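Conserved hypothetical protein (Bacteroides thetaiotaomicron, PDB 2FB6) is of unknown function but folds as a small alpha/beta protein with a parallel sheet flanked by helices. Local coordinates at residues Ile44-Ala49 with Ile74-Asp79. Sequence-based numbering, arbitrary orientation.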
ATOM      1  N   ILE A  44      -1.199   1.170  -2.738  1.00 10.78           N
ATOM      2  CA  ILE A  44      -1.046   1.208  -1.288  1.00 11.54           C
ATOM      3  C   ILE A  44       0.374   1.635  -0.970  1.00 10.48           C
ATOM      4  O   ILE A  44       1.318   1.085  -1.525  1.00 10.47           O
ATOM      5  CB  ILE A  44      -1.357  -0.169  -0.638  1.00 11.33           C
ATOM      6  CG1 ILE A  44      -2.816  -0.591  -0.957  1.00 13.15           C
ATOM      7  CG2 ILE A  44      -1.091  -0.093   0.893  1.00 13.63           C
ATOM      8  CD1 ILE A  44      -3.218  -1.926  -0.421  1.00 14.57           C
ATOM      9  N   ILE A  45       0.501   2.632  -0.099  1.00 10.20           N
ATOM     10  CA  ILE A  45       1.804   3.149   0.327  1.00 10.26           C
ATOM     11  C   ILE A  45       2.060   2.670   1.758  1.00 11.00           C
ATOM     12  O   ILE A  45       1.302   2.992   2.664  1.00 11.61           O
ATOM     13  CB  ILE A  45       1.835   4.692   0.318  1.00 10.79           C
ATOM     14  CG1 ILE A  45       1.432   5.257  -1.055  1.00 10.96           C
ATOM     15  CG2 ILE A  45       3.218   5.180   0.764  1.00 11.51           C
ATOM     16  CD1 ILE A  45       1.078   6.737  -0.977  1.00 13.56           C
ATOM     17  N   LEU A  46       3.123   1.894   1.933  1.00 10.85           N
ATOM     18  CA  LEU A  46       3.544   1.439   3.256  0.50 11.54           C
ATOM     19  C   LEU A  46       4.539   2.426   3.836  1.00 11.54           C
ATOM     20  O   LEU A  46       5.644   2.574   3.322  1.00 12.00           O
ATOM     21  CB  LEU A  46       4.210   0.071   3.155  0.50 11.84           C
ATOM     22  CG  LEU A  46       3.286  -1.119   2.964  0.50 11.60           C
ATOM     23  CD1 LEU A  46       4.086  -2.369   2.694  0.50 11.33           C
ATOM     24  CD2 LEU A  46       2.455  -1.297   4.214  0.50 13.26           C
ATOM     25  N   TRP A  47       4.167   3.106   4.919  1.00 12.21           N
ATOM     26  CA  TRP A  47       5.033   4.156   5.444  1.00 12.73           C
ATOM     27  C   TRP A  47       4.676   4.372   6.902  1.00 13.58           C
ATOM     28  O   TRP A  47       3.555   4.770   7.201  1.00 14.55           O
ATOM     29  CB  TRP A  47       4.782   5.442   4.642  1.00 13.07           C
ATOM     30  CG  TRP A  47       5.797   6.532   4.827  1.00 13.05           C
ATOM     31  CD1 TRP A  47       6.704   6.665   5.839  1.00 13.70           C
ATOM     32  CD2 TRP A  47       5.966   7.667   3.983  1.00 12.73           C
ATOM     33  NE1 TRP A  47       7.438   7.817   5.669  1.00 13.67           N
ATOM     34  CE2 TRP A  47       7.010   8.441   4.525  1.00 13.00           C
ATOM     35  CE3 TRP A  47       5.352   8.094   2.794  1.00 12.62           C
ATOM     36  CZ2 TRP A  47       7.439   9.640   3.938  1.00 12.83           C
ATOM     37  CZ3 TRP A  47       5.791   9.283   2.206  1.00 12.78           C
ATOM     38  CH2 TRP A  47       6.817  10.028   2.771  1.00 13.59           C
ATOM     39  N   GLY A  48       5.637   4.141   7.798  1.00 13.33           N
ATOM     40  CA  GLY A  48       5.389   4.273   9.245  1.00 13.92           C
ATOM     41  C   GLY A  48       5.422   2.932   9.947  1.00 13.48           C
ATOM     42  O   GLY A  48       6.141   2.036   9.523  1.00 13.72           O
ATOM     43  N   ALA A  49       4.631   2.793  11.016  1.00 13.06           N
ATOM     44  CA  ALA A  49       4.634   1.577  11.849  1.00 12.79           C
ATOM     45  C   ALA A  49       4.307   0.321  11.022  1.00 12.40           C
ATOM     46  O   ALA A  49       4.815  -0.773  11.279  1.00 13.68           O
ATOM     47  CB  ALA A  49       3.659   1.752  13.016  1.00 12.49           C
ATOM     48  N   ILE A  74       1.758  -1.977  -4.557  1.00 10.99           N
ATOM     49  CA  ILE A  74       2.188  -1.669  -3.185  1.00 10.84           C
ATOM     50  C   ILE A  74       3.622  -1.172  -3.221  1.00 10.87           C
ATOM     51  O   ILE A  74       4.468  -1.810  -3.828  1.00 11.29           O
ATOM     52  CB  ILE A  74       2.090  -2.886  -2.225  1.00 11.19           C
ATOM     53  CG1 ILE A  74       0.697  -3.523  -2.318  1.00 12.49           C
ATOM     54  CG2 ILE A  74       2.389  -2.417  -0.780  1.00 11.44           C
ATOM     55  CD1 ILE A  74       0.510  -4.740  -1.434  1.00 12.31           C
ATOM     56  N   GLU A  75       3.861  -0.006  -2.618  1.00 10.23           N
ATOM     57  CA  GLU A  75       5.189   0.594  -2.574  1.00 10.96           C
ATOM     58  C   GLU A  75       5.474   0.988  -1.139  1.00 10.83           C
ATOM     59  O   GLU A  75       4.548   1.297  -0.389  1.00 12.16           O
ATOM     60  CB  GLU A  75       5.277   1.802  -3.513  1.00 10.92           C
ATOM     61  CG  GLU A  75       4.168   2.850  -3.303  1.00 11.18           C
ATOM     62  CD  GLU A  75       4.201   3.994  -4.317  1.00 12.83           C
ATOM     63  OE1 GLU A  75       5.138   4.034  -5.142  1.00 16.16           O
ATOM     64  OE2 GLU A  75       3.295   4.853  -4.272  1.00 14.17           O
ATOM     65  N   ALA A  76       6.740   0.898  -0.746  1.00 11.19           N
ATOM     66  CA  ALA A  76       7.120   1.177   0.632  1.00 11.73           C
ATOM     67  C   ALA A  76       8.187   2.245   0.660  1.00 11.56           C
ATOM     68  O   ALA A  76       9.067   2.281  -0.210  1.00 11.94           O
ATOM     69  CB  ALA A  76       7.637  -0.094   1.322  1.00 12.20           C
ATOM     70  N   CYS A  77       8.109   3.090   1.683  1.00 12.07           N
ATOM     71  CA  CYS A  77       9.083   4.135   1.920  1.00 11.06           C
ATOM     72  C   CYS A  77      10.475   3.530   2.090  1.00 11.22           C
ATOM     73  O   CYS A  77      10.705   2.761   3.011  1.00 10.95           O
ATOM     74  CB  CYS A  77       8.663   4.956   3.146  1.00 11.89           C
ATOM     75  SG  CYS A  77       9.902   6.128   3.745  1.00 14.83           S
ATOM     76  N   GLN A  78      11.398   3.874   1.190  1.00 10.20           N
ATOM     77  CA  GLN A  78      12.756   3.347   1.255  1.00 10.74           C
ATOM     78  C   GLN A  78      13.503   3.827   2.491  1.00 10.56           C
ATOM     79  O   GLN A  78      14.318   3.070   3.044  1.00 11.30           O
ATOM     80  CB  GLN A  78      13.533   3.683  -0.025  1.00 10.76           C
ATOM     81  CG  GLN A  78      14.957   3.145  -0.037  1.00 11.47           C
ATOM     82  CD  GLN A  78      15.574   3.148  -1.430  1.00 13.72           C
ATOM     83  OE1 GLN A  78      14.860   3.176  -2.437  1.00 15.43           O
ATOM     84  NE2 GLN A  78      16.896   3.127  -1.491  1.00 15.80           N
ATOM     85  N   ASP A  79      13.258   5.067   2.924  1.00 11.38           N
ATOM     86  CA  ASP A  79      13.868   5.535   4.176  1.00 12.18           C
ATOM     87  C   ASP A  79      13.425   4.655   5.345  1.00 12.76           C
ATOM     88  O   ASP A  79      14.258   4.217   6.148  1.00 13.27           O
ATOM     89  CB  ASP A  79      13.478   6.983   4.449  1.00 13.45           C
ATOM     90  CG  ASP A  79      14.220   7.957   3.569  1.00 14.03           C
ATOM     91  OD1 ASP A  79      15.429   8.195   3.830  1.00 15.69           O
ATOM     92  OD2 ASP A  79      13.602   8.515   2.624  1.00 15.28           O
TER
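Cys-77 lays its CB and SG as a bump on one face of the Trp-47 indole, at the point where two neighbouring parallel strands, 41-46 and 73-77, run out at their C-terminal ends. The CB sits almost squarely above the five-membered ring, 3.7 Å from its centroid in a CH-pi contact, while SG shifts toward the rim and meets NE1 at 3.6 Å. Trp-47 has CG anti to its own N (chi1 -166°), which swings the flat indole across the end of the neighbouring strand; Cys-80 of helix 78-84 also touches it. With an alanine in place of Trp-47 the indole is gone, and the side of Cys-77 it covers would probably be left as a gap beside the helix start.

Behind this pair the strands are stitched in register by Glu-75 N to Ile-44 O (3.0 Å), Leu-46 N to Glu-75 O (2.8 Å) and Cys-77 N to Leu-46 O (3.0 Å). On one face of the sheet the short Ala-76 methyl lies beside the Leu-46 CB, 3.9 Å from it, and in the modelled conformer the leucine reaches with CD1 over Ile-74 CG2. Ile-44 shares this face, its CB 4.3 Å from Ile-74 CG1, and helix 58-70 packs on both isoleucines through Met-67, Ile-64 and Leu-68.

On the other face Ile-45 and Glu-75 run alongside each other from the sheet, CG1 of Ile-45 3.7 Å from Glu-75 OE2. The buried carboxylate is answered by a salt bridge from OE1 to Arg-98 and a hydrogen bond between OE2 and the Tyr-107 hydroxyl, which probably stabilise its charge. Cys-77 and Cys-80 are spaced as in a CxxC motif at a helix start, but no redox role is known. Cys-77 SG caps a backbone N at the start of helix 78-84, so one thiol both begins the helix and packs on the indole.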